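Local structure of dual function macrocyclase-peptidase POPB (Galerina marginata, 5N4B) at residues L398-S407 / F417-T426; W7-T15 / W51-Y62. The protein cleaves peptide bonds on the C-terminal side of proline and macrocyclizes the trimmed 25-residue intermediate in the biosynthesis of amanitin toxins. The protein carries 1 engineered substitution. One frame throughout, in Å; residues are numbered along the deposited sequence.

Interaction 1: L398-S407 / F417-T426; sequences LAPDFVGAAS and FFLTLSGFNT
Ala-405 and Ser-422 exchange two backbone hydrogen bonds, Ala-405 N to Ser-422 O at 2.9 Å and Ser-422 N to Ala-405 O at 3.1 Å, both nearly straight. Ser-407 and Thr-420 form the next hydrogen-bonded pair, with Thr-420 N to Ser-407 O at 2.9 Å, and Ala-406 and Leu-421 make the non-hydrogen-bonded pair between them. The N-to-C directions of the short strand segments 405-407 and 417-423 differ by 159°, nearly antiparallel, as in the first hairpin of a four-stranded antiparallel blade of the beta-propeller; residues 399-404 lead into it from the last strand of the preceding blade. On the face carrying Ala-405, Ser-407, Thr-420 and Ser-422, one water links Ala-405 O to Ser-422 OG. Thr-420 OG1 packs 3.5 Å from Ser-407 CB; it hydrogen-bonds a polar side chain of the bound peptide, which packs on Ser-407 and Ser-422, placing this face at the substrate. Where the strands run out, another water accepts from Thr-426 OG1 and donates to Val-403 O and Asn-425 OD1, tying the incoming loop to the turn 423-426. On the face of Ala-406 and Leu-421 the contacts are apolar. Leu-421 CD2 rests 3.6 Å from Ala-406 CB, while Leu-421 CB sits over the Phe-402 ring in a CH-pi contact, 4.0 Å from the centroid and 23° off the normal. Phe-402 has CG anti to its backbone N (chi1 168°), which folds the ring back between Leu-421 CB on one face and Gly-404 N on the other. Farther along, Leu-398 CD1 meets the edge of the Phe-417 ring, 3.6 Å from CZ.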
loop_
_atom_site.group_PDB
_atom_site.type_symbol
_atom_site.label_atom_id
_atom_site.label_comp_id
_atom_site.label_asym_id
_atom_site.label_seq_id
_atom_site.Cartn_x
_atom_site.Cartn_y
_atom_site.Cartn_z
ATOM N N LEU A 398 -14.918 -12.146 17.843
ATOM C CA LEU A 398 -15.773 -12.312 16.671
ATOM C C LEU A 398 -14.998 -13.069 15.598
ATOM O O LEU A 398 -13.798 -12.850 15.417
ATOM C CB LEU A 398 -16.238 -10.956 16.126
ATOM C CG LEU A 398 -17.065 -10.142 17.107
ATOM C CD1 LEU A 398 -17.441 -8.806 16.475
ATOM C CD2 LEU A 398 -18.325 -10.961 17.487
ATOM N N ALA A 399 -15.682 -13.960 14.868
ATOM C CA ALA A 399 -15.062 -14.761 13.820
ATOM C C ALA A 399 -13.829 -15.489 14.366
ATOM O O ALA A 399 -12.737 -15.390 13.803
ATOM C CB ALA A 399 -14.695 -13.925 12.609
ATOM N N PRO A 400 -13.983 -16.237 15.450
ATOM C CA PRO A 400 -12.820 -16.826 16.093
ATOM C C PRO A 400 -12.058 -17.849 15.282
ATOM O O PRO A 400 -10.904 -18.118 15.629
ATOM C CB PRO A 400 -13.419 -17.481 17.353
ATOM C CG PRO A 400 -14.798 -17.724 16.975
ATOM C CD PRO A 400 -15.224 -16.591 16.139
ATOM N N ASP A 401 -12.644 -18.423 14.241
ATOM C CA ASP A 401 -11.949 -19.413 13.415
ATOM C C ASP A 401 -11.327 -18.818 12.163
ATOM O O ASP A 401 -10.701 -19.546 11.384
ATOM C CB ASP A 401 -12.922 -20.521 12.986
ATOM C CG ASP A 401 -13.546 -21.234 14.152
ATOM O OD1 ASP A 401 -12.805 -21.644 15.075
ATOM O OD2 ASP A 401 -14.785 -21.374 14.118
ATOM N N PHE A 402 -11.486 -17.518 11.945
ATOM C CA PHE A 402 -10.942 -16.868 10.772
ATOM C C PHE A 402 -9.427 -16.769 10.893
ATOM O O PHE A 402 -8.891 -16.387 11.930
ATOM C CB PHE A 402 -11.535 -15.449 10.645
ATOM C CG PHE A 402 -10.819 -14.604 9.646
ATOM C CD1 PHE A 402 -10.855 -14.942 8.311
ATOM C CD2 PHE A 402 -10.038 -13.569 10.041
ATOM C CE1 PHE A 402 -10.159 -14.211 7.398
ATOM C CE2 PHE A 402 -9.355 -12.833 9.123
ATOM C CZ PHE A 402 -9.428 -13.156 7.789
ATOM N N VAL A 403 -8.731 -17.065 9.805
ATOM C CA VAL A 403 -7.277 -16.961 9.706
ATOM C C VAL A 403 -6.919 -16.063 8.533
ATOM O O VAL A 403 -7.072 -16.439 7.362
ATOM C CB VAL A 403 -6.609 -18.331 9.568
ATOM C CG1 VAL A 403 -5.089 -18.189 9.504
ATOM C CG2 VAL A 403 -6.975 -19.228 10.716
ATOM N N GLY A 404 -6.438 -14.870 8.817
ATOM C CA GLY A 404 -6.075 -13.962 7.762
ATOM C C GLY A 404 -5.962 -12.540 8.261
ATOM O O GLY A 404 -5.556 -12.295 9.406
ATOM N N ALA A 405 -6.328 -11.608 7.401
ATOM C CA ALA A 405 -6.289 -10.179 7.672
ATOM C C ALA A 405 -7.708 -9.639 7.732
ATOM O O ALA A 405 -8.580 -10.044 6.939
ATOM C CB ALA A 405 -5.507 -9.424 6.587
ATOM N N ALA A 406 -7.956 -8.728 8.664
ATOM C CA ALA A 406 -9.290 -8.184 8.897
ATOM C C ALA A 406 -9.254 -6.662 8.999
ATOM O O ALA A 406 -8.267 -6.072 9.443
ATOM C CB ALA A 406 -9.845 -8.726 10.169
ATOM N N SER A 407 -10.334 -6.021 8.581
ATOM C CA SER A 407 -10.540 -4.590 8.792
ATOM C C SER A 407 -11.980 -4.322 9.207
ATOM O O SER A 407 -12.877 -5.124 8.925
ATOM C CB SER A 407 -10.344 -3.807 7.513
ATOM O OG SER A 407 -9.125 -4.087 6.915
ATOM N N PHE A 417 -21.852 -2.741 12.562
ATOM C CA PHE A 417 -20.567 -2.571 11.918
ATOM C C PHE A 417 -20.319 -3.762 11.004
ATOM O O PHE A 417 -20.972 -4.808 11.113
ATOM C CB PHE A 417 -19.412 -2.375 12.906
ATOM C CG PHE A 417 -19.177 -3.509 13.879
ATOM C CD1 PHE A 417 -18.326 -4.531 13.553
ATOM C CD2 PHE A 417 -19.781 -3.497 15.139
ATOM C CE1 PHE A 417 -18.102 -5.566 14.497
ATOM C CE2 PHE A 417 -19.556 -4.513 16.049
ATOM C CZ PHE A 417 -18.723 -5.538 15.715
ATOM N N PHE A 418 -19.334 -3.605 10.111
ATOM C CA PHE A 418 -18.888 -4.672 9.248
ATOM C C PHE A 418 -17.420 -4.994 9.484
ATOM O O PHE A 418 -16.620 -4.186 9.969
ATOM C CB PHE A 418 -19.021 -4.305 7.750
ATOM C CG PHE A 418 -20.403 -4.043 7.337
ATOM C CD1 PHE A 418 -21.288 -5.095 7.126
ATOM C CD2 PHE A 418 -20.862 -2.742 7.191
ATOM C CE1 PHE A 418 -22.597 -4.843 6.794
ATOM C CE2 PHE A 418 -22.204 -2.516 6.821
ATOM C CZ PHE A 418 -23.032 -3.554 6.665
ATOM N N LEU A 419 -17.085 -6.238 9.137
ATOM C CA LEU A 419 -15.706 -6.706 9.038
ATOM C C LEU A 419 -15.457 -7.184 7.621
ATOM O O LEU A 419 -16.284 -7.923 7.051
ATOM C CB LEU A 419 -15.403 -7.848 9.995
ATOM C CG LEU A 419 -15.728 -7.629 11.450
ATOM C CD1 LEU A 419 -15.540 -8.964 12.222
ATOM C CD2 LEU A 419 -14.908 -6.549 12.031
ATOM N N THR A 420 -14.330 -6.780 7.055
ATOM C CA THR A 420 -13.874 -7.334 5.783
ATOM C C THR A 420 -12.707 -8.272 6.071
ATOM O O THR A 420 -11.736 -7.892 6.742
ATOM C CB THR A 420 -13.532 -6.271 4.761
ATOM O OG1 THR A 420 -12.532 -5.418 5.250
ATOM C CG2 THR A 420 -14.748 -5.399 4.508
ATOM N N LEU A 421 -12.833 -9.510 5.613
ATOM C CA LEU A 421 -11.970 -10.634 5.979
ATOM C C LEU A 421 -11.402 -11.233 4.701
ATOM O O LEU A 421 -12.158 -11.560 3.773
ATOM C CB LEU A 421 -12.780 -11.713 6.737
ATOM C CG LEU A 421 -13.559 -11.175 7.937
ATOM C CD1 LEU A 421 -14.422 -12.289 8.463
ATOM C CD2 LEU A 421 -12.640 -10.627 9.010
ATOM N N SER A 422 -10.094 -11.408 4.653
ATOM C CA SER A 422 -9.485 -12.105 3.517
ATOM C C SER A 422 -8.181 -12.741 3.952
ATOM O O SER A 422 -7.652 -12.449 5.016
ATOM C CB SER A 422 -9.260 -11.194 2.322
ATOM O OG SER A 422 -8.173 -10.306 2.543
ATOM N N GLY A 423 -7.661 -13.632 3.121
ATOM C CA GLY A 423 -6.418 -14.292 3.422
ATOM C C GLY A 423 -6.021 -15.169 2.264
ATOM O O GLY A 423 -6.604 -15.095 1.188
ATOM N N PHE A 424 -4.981 -15.965 2.463
ATOM C CA PHE A 424 -4.399 -16.668 1.335
ATOM C C PHE A 424 -5.387 -17.564 0.622
ATOM O O PHE A 424 -5.282 -17.713 -0.614
ATOM C CB PHE A 424 -3.165 -17.472 1.772
ATOM C CG PHE A 424 -2.028 -16.617 2.258
ATOM C CD1 PHE A 424 -1.389 -15.744 1.435
ATOM C CD2 PHE A 424 -1.595 -16.730 3.569
ATOM C CE1 PHE A 424 -0.366 -14.955 1.852
ATOM C CE2 PHE A 424 -0.549 -15.967 4.010
ATOM C CZ PHE A 424 0.076 -15.078 3.178
ATOM N N ASN A 425 -6.340 -18.137 1.351
ATOM C CA ASN A 425 -7.404 -18.954 0.758
ATOM C C ASN A 425 -8.806 -18.465 1.121
ATOM O O ASN A 425 -9.765 -19.230 1.025
ATOM C CB ASN A 425 -7.202 -20.419 1.086
ATOM C CG ASN A 425 -7.251 -20.699 2.560
ATOM O OD1 ASN A 425 -7.813 -19.922 3.337
ATOM N ND2 ASN A 425 -6.639 -21.815 2.968
ATOM N N THR A 426 -8.949 -17.180 1.464
ATOM C CA THR A 426 -10.244 -16.565 1.755
ATOM C C THR A 426 -10.407 -15.384 0.802
ATOM O O THR A 426 -9.766 -14.337 0.996
ATOM C CB THR A 426 -10.383 -16.092 3.200
ATOM O OG1 THR A 426 -10.277 -17.222 4.066
ATOM C CG2 THR A 426 -11.724 -15.391 3.413
HETATM O O HOH W 1 -4.609 -16.467 5.498
HETATM O O HOH W 2 -7.734 -17.271 4.747
HETATM O O HOH W 3 -8.675 -8.369 4.561
HETATM O O HOH W 4 -10.031 -6.028 4.301
#

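Interaction 2: W7-T15 / W51-Y62; sequences WAPGNYPST and WTTAQADLAQSY
Trp-7 offers the face of its five-membered ring to the edge of Tyr-62, a T-shaped pair with centroids 5.2 Å apart and planes at 81°. Tyr-62 CD1 also comes within 3.5 Å of Trp-7 CB. One turn earlier on helix 46-64, Leu-58 splits its methyls between two aromatic edges: CD1 lies in the plane of the Trp-7 indole, and CD2 is 3.8 Å from Tyr-12 CD1. A trans first torsion (chi1 -176°) carries both Leu-58 methyls off the helix toward Trp-7 and Tyr-12. Pro-13 follows, its CG 3.8 Å from Ala-54 CB and its CD 3.6 Å from Gln-55 NE2, a nitrogen that hydrogen-bonds Gln-678 of helix 668-680. Gln-55 CG lies over the centre of the Trp-51 indole face, and the bend at the next bond turns the amide toward Pro-13. Trp-51 NE1 donates weakly to Thr-15 OG1 (2.9 Å, 127° at the hydrogen), which itself donates to Pro-13 O. Tyr-12 OH accepts from Leu-688 N, fastening the segment to the hydrolase part as well. Trp-7 NE1 is buried without a partner; the chemistry implies that apolar and aromatic overlap, rather than strong polar bonds, joins the segment to the helix.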
loop_
_atom_site.group_PDB
_atom_site.type_symbol
_atom_site.label_atom_id
_atom_site.label_comp_id
_atom_site.label_asym_id
_atom_site.label_seq_id
_atom_site.Cartn_x
_atom_site.Cartn_y
_atom_site.Cartn_z
ATOM N N TRP A 7 18.180 -15.421 -27.874
ATOM C CA TRP A 7 18.894 -14.612 -26.892
ATOM C C TRP A 7 20.134 -15.312 -26.365
ATOM O O TRP A 7 20.102 -16.529 -26.106
ATOM C CB TRP A 7 17.961 -14.264 -25.728
ATOM C CG TRP A 7 18.708 -13.433 -24.666
ATOM C CD1 TRP A 7 18.791 -12.079 -24.631
ATOM C CD2 TRP A 7 19.511 -13.917 -23.554
ATOM N NE1 TRP A 7 19.577 -11.693 -23.568
ATOM C CE2 TRP A 7 20.031 -12.802 -22.905
ATOM C CE3 TRP A 7 19.822 -15.174 -23.060
ATOM C CZ2 TRP A 7 20.870 -12.902 -21.831
ATOM C CZ3 TRP A 7 20.648 -15.300 -21.949
ATOM C CH2 TRP A 7 21.181 -14.143 -21.339
ATOM N N ALA A 8 21.220 -14.547 -26.172
ATOM C CA ALA A 8 22.437 -15.107 -25.608
ATOM C C ALA A 8 23.144 -14.084 -24.732
ATOM O O ALA A 8 22.964 -12.867 -24.887
ATOM C CB ALA A 8 23.417 -15.530 -26.714
ATOM N N PRO A 9 24.011 -14.549 -23.834
ATOM C CA PRO A 9 24.804 -13.638 -23.010
ATOM C C PRO A 9 25.668 -12.700 -23.841
ATOM O O PRO A 9 26.073 -13.022 -24.963
ATOM C CB PRO A 9 25.677 -14.590 -22.193
ATOM C CG PRO A 9 24.925 -15.879 -22.158
ATOM C CD PRO A 9 24.216 -15.950 -23.464
ATOM N N GLY A 10 25.914 -11.502 -23.305
ATOM C CA GLY A 10 26.840 -10.541 -23.897
ATOM C C GLY A 10 26.282 -9.660 -24.988
ATOM O O GLY A 10 27.056 -9.068 -25.756
ATOM N N ASN A 11 24.976 -9.547 -25.085
ATOM C CA ASN A 11 24.348 -8.782 -26.157
ATOM C C ASN A 11 23.475 -7.666 -25.618
ATOM O O ASN A 11 22.378 -7.396 -26.140
ATOM C CB ASN A 11 23.509 -9.687 -27.048
ATOM C CG ASN A 11 24.350 -10.638 -27.850
ATOM O OD1 ASN A 11 25.226 -10.218 -28.615
ATOM N ND2 ASN A 11 24.118 -11.936 -27.662
ATOM N N TYR A 12 23.943 -6.998 -24.568
ATOM C CA TYR A 12 23.117 -5.977 -23.985
ATOM C C TYR A 12 23.304 -4.667 -24.734
ATOM O O TYR A 12 24.310 -4.461 -25.460
ATOM C CB TYR A 12 23.451 -5.811 -22.498
ATOM C CG TYR A 12 23.114 -7.039 -21.697
ATOM C CD1 TYR A 12 21.781 -7.460 -21.560
ATOM C CD2 TYR A 12 24.084 -7.761 -21.046
ATOM C CE1 TYR A 12 21.444 -8.568 -20.878
ATOM C CE2 TYR A 12 23.757 -8.922 -20.318
ATOM C CZ TYR A 12 22.407 -9.313 -20.223
ATOM O OH TYR A 12 22.040 -10.439 -19.529
ATOM N N PRO A 13 22.336 -3.781 -24.623
ATOM C CA PRO A 13 22.431 -2.483 -25.285
ATOM C C PRO A 13 23.677 -1.697 -24.916
ATOM O O PRO A 13 24.140 -1.686 -23.763
ATOM C CB PRO A 13 21.159 -1.762 -24.806
ATOM C CG PRO A 13 20.186 -2.844 -24.543
ATOM C CD PRO A 13 21.053 -3.926 -23.912
ATOM N N SER A 14 24.205 -1.001 -25.919
ATOM C CA SER A 14 25.309 -0.071 -25.723
ATOM C C SER A 14 24.884 1.026 -24.758
ATOM O O SER A 14 23.866 1.682 -24.956
ATOM C CB SER A 14 25.651 0.533 -27.089
ATOM O OG SER A 14 26.623 1.560 -26.969
ATOM N N THR A 15 25.642 1.186 -23.684
ATOM C CA THR A 15 25.265 2.079 -22.583
ATOM C C THR A 15 26.475 2.910 -22.204
ATOM O O THR A 15 27.429 2.392 -21.614
ATOM C CB THR A 15 24.751 1.297 -21.392
ATOM O OG1 THR A 15 23.699 0.460 -21.848
ATOM C CG2 THR A 15 24.190 2.214 -20.305
ATOM N N TRP A 51 17.889 4.129 -25.080
ATOM C CA TRP A 51 18.313 3.070 -24.176
ATOM C C TRP A 51 17.122 2.321 -23.603
ATOM O O TRP A 51 17.115 1.083 -23.580
ATOM C CB TRP A 51 19.182 3.642 -23.073
ATOM C CG TRP A 51 19.716 2.643 -22.052
ATOM C CD1 TRP A 51 20.884 1.932 -22.123
ATOM C CD2 TRP A 51 19.090 2.254 -20.832
ATOM N NE1 TRP A 51 21.006 1.115 -21.016
ATOM C CE2 TRP A 51 19.913 1.299 -20.206
ATOM C CE3 TRP A 51 17.904 2.611 -20.222
ATOM C CZ2 TRP A 51 19.580 0.715 -18.987
ATOM C CZ3 TRP A 51 17.572 2.019 -19.020
ATOM C CH2 TRP A 51 18.416 1.090 -18.416
ATOM N N THR A 52 16.093 3.034 -23.150
ATOM C CA THR A 52 14.946 2.331 -22.594
ATOM C C THR A 52 14.233 1.510 -23.656
ATOM O O THR A 52 13.737 0.415 -23.356
ATOM C CB THR A 52 13.954 3.281 -21.904
ATOM O OG1 THR A 52 13.474 4.256 -22.836
ATOM C CG2 THR A 52 14.588 3.995 -20.737
ATOM N N THR A 53 14.139 2.049 -24.881
ATOM C CA THR A 53 13.531 1.327 -25.984
ATOM C C THR A 53 14.321 0.069 -26.298
ATOM O O THR A 53 13.751 -1.019 -26.429
ATOM C CB THR A 53 13.444 2.239 -27.211
ATOM O OG1 THR A 53 12.572 3.319 -26.908
ATOM C CG2 THR A 53 12.903 1.465 -28.415
ATOM N N ALA A 54 15.660 0.186 -26.355
ATOM C CA ALA A 54 16.507 -0.980 -26.607
ATOM C C ALA A 54 16.347 -2.035 -25.502
ATOM O O ALA A 54 16.290 -3.242 -25.780
ATOM C CB ALA A 54 17.983 -0.597 -26.746
ATOM N N GLN A 55 16.270 -1.606 -24.245
ATOM C CA GLN A 55 16.128 -2.581 -23.171
ATOM C C GLN A 55 14.762 -3.250 -23.225
ATOM O O GLN A 55 14.650 -4.468 -23.061
ATOM C CB GLN A 55 16.267 -1.887 -21.822
ATOM C CG GLN A 55 17.685 -1.388 -21.447
ATOM C CD GLN A 55 18.677 -2.488 -21.120
ATOM O OE1 GLN A 55 18.326 -3.658 -20.967
ATOM N NE2 GLN A 55 19.904 -2.117 -21.053
ATOM N N ALA A 56 13.712 -2.464 -23.442
ATOM C CA ALA A 56 12.360 -3.005 -23.447
ATOM C C ALA A 56 12.159 -3.953 -24.629
ATOM O O ALA A 56 11.533 -5.016 -24.465
ATOM C CB ALA A 56 11.327 -1.870 -23.465
ATOM N N ASP A 57 12.767 -3.647 -25.766
ATOM C CA ASP A 57 12.712 -4.519 -26.935
ATOM C C ASP A 57 13.445 -5.819 -26.664
ATOM O O ASP A 57 12.949 -6.897 -27.030
ATOM C CB ASP A 57 13.330 -3.821 -28.158
ATOM C CG ASP A 57 12.458 -2.682 -28.737
ATOM O OD1 ASP A 57 11.284 -2.499 -28.317
ATOM O OD2 ASP A 57 13.002 -1.947 -29.623
ATOM N N LEU A 58 14.616 -5.759 -26.003
ATOM C CA LEU A 58 15.335 -6.987 -25.635
ATOM C C LEU A 58 14.507 -7.840 -24.700
ATOM O O LEU A 58 14.446 -9.076 -24.848
ATOM C CB LEU A 58 16.689 -6.654 -24.999
ATOM C CG LEU A 58 17.616 -7.802 -24.628
ATOM C CD1 LEU A 58 18.144 -8.449 -25.884
ATOM C CD2 LEU A 58 18.754 -7.270 -23.810
ATOM N N ALA A 59 13.911 -7.225 -23.690
ATOM C CA ALA A 59 13.134 -8.006 -22.744
ATOM C C ALA A 59 11.962 -8.668 -23.454
ATOM O O ALA A 59 11.684 -9.853 -23.238
ATOM C CB ALA A 59 12.621 -7.131 -21.619
ATOM N N GLN A 60 11.238 -7.901 -24.291
ATOM C CA GLN A 60 10.091 -8.485 -24.971
ATOM C C GLN A 60 10.519 -9.561 -25.961
ATOM O O GLN A 60 9.840 -10.581 -26.087
ATOM C CB GLN A 60 9.282 -7.425 -25.719
ATOM C CG GLN A 60 7.997 -7.992 -26.340
ATOM C CD GLN A 60 7.093 -8.534 -25.299
ATOM O OE1 GLN A 60 6.645 -7.797 -24.396
ATOM N NE2 GLN A 60 6.847 -9.825 -25.347
ATOM N N SER A 61 11.655 -9.371 -26.638
ATOM C CA SER A 61 12.156 -10.401 -27.538
ATOM C C SER A 61 12.426 -11.701 -26.762
ATOM O O SER A 61 12.198 -12.811 -27.267
ATOM C CB SER A 61 13.403 -9.915 -28.278
ATOM O OG SER A 61 13.976 -10.968 -29.032
ATOM N N TYR A 62 12.980 -11.601 -25.561
ATOM C CA TYR A 62 13.239 -12.789 -24.761
ATOM C C TYR A 62 11.931 -13.465 -24.365
ATOM O O TYR A 62 11.778 -14.681 -24.538
ATOM C CB TYR A 62 14.043 -12.444 -23.503
ATOM C CG TYR A 62 14.467 -13.657 -22.739
ATOM C CD1 TYR A 62 15.511 -14.399 -23.186
ATOM C CD2 TYR A 62 13.840 -14.072 -21.589
ATOM C CE1 TYR A 62 15.935 -15.517 -22.547
ATOM C CE2 TYR A 62 14.253 -15.250 -20.954
ATOM C CZ TYR A 62 15.298 -15.950 -21.449
ATOM O OH TYR A 62 15.765 -17.112 -20.825
#

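Overall arrangement
Interaction 2 comes first along the chain; the two centres are 45 Å apart, on opposite sides of the chain's centre, with nearest atoms about 27 Å apart. They share no helix, strand or sheet. Interaction 1 belongs to the propeller, in the sheet of strands 405-409, 416-423, 426-434 and 443-448, where one face meets the bound peptide. Interaction 2 joins the N-terminal segment to helix 46-64, which packs on helix 668-680 and strand 688-693 of the alpha/beta-hydrolase domain. The N-terminal part of the chain thus lies against the catalytic domain ahead of the first four-stranded sheet, which starts with strand 84-90, and the chain returns to that domain after interaction 1.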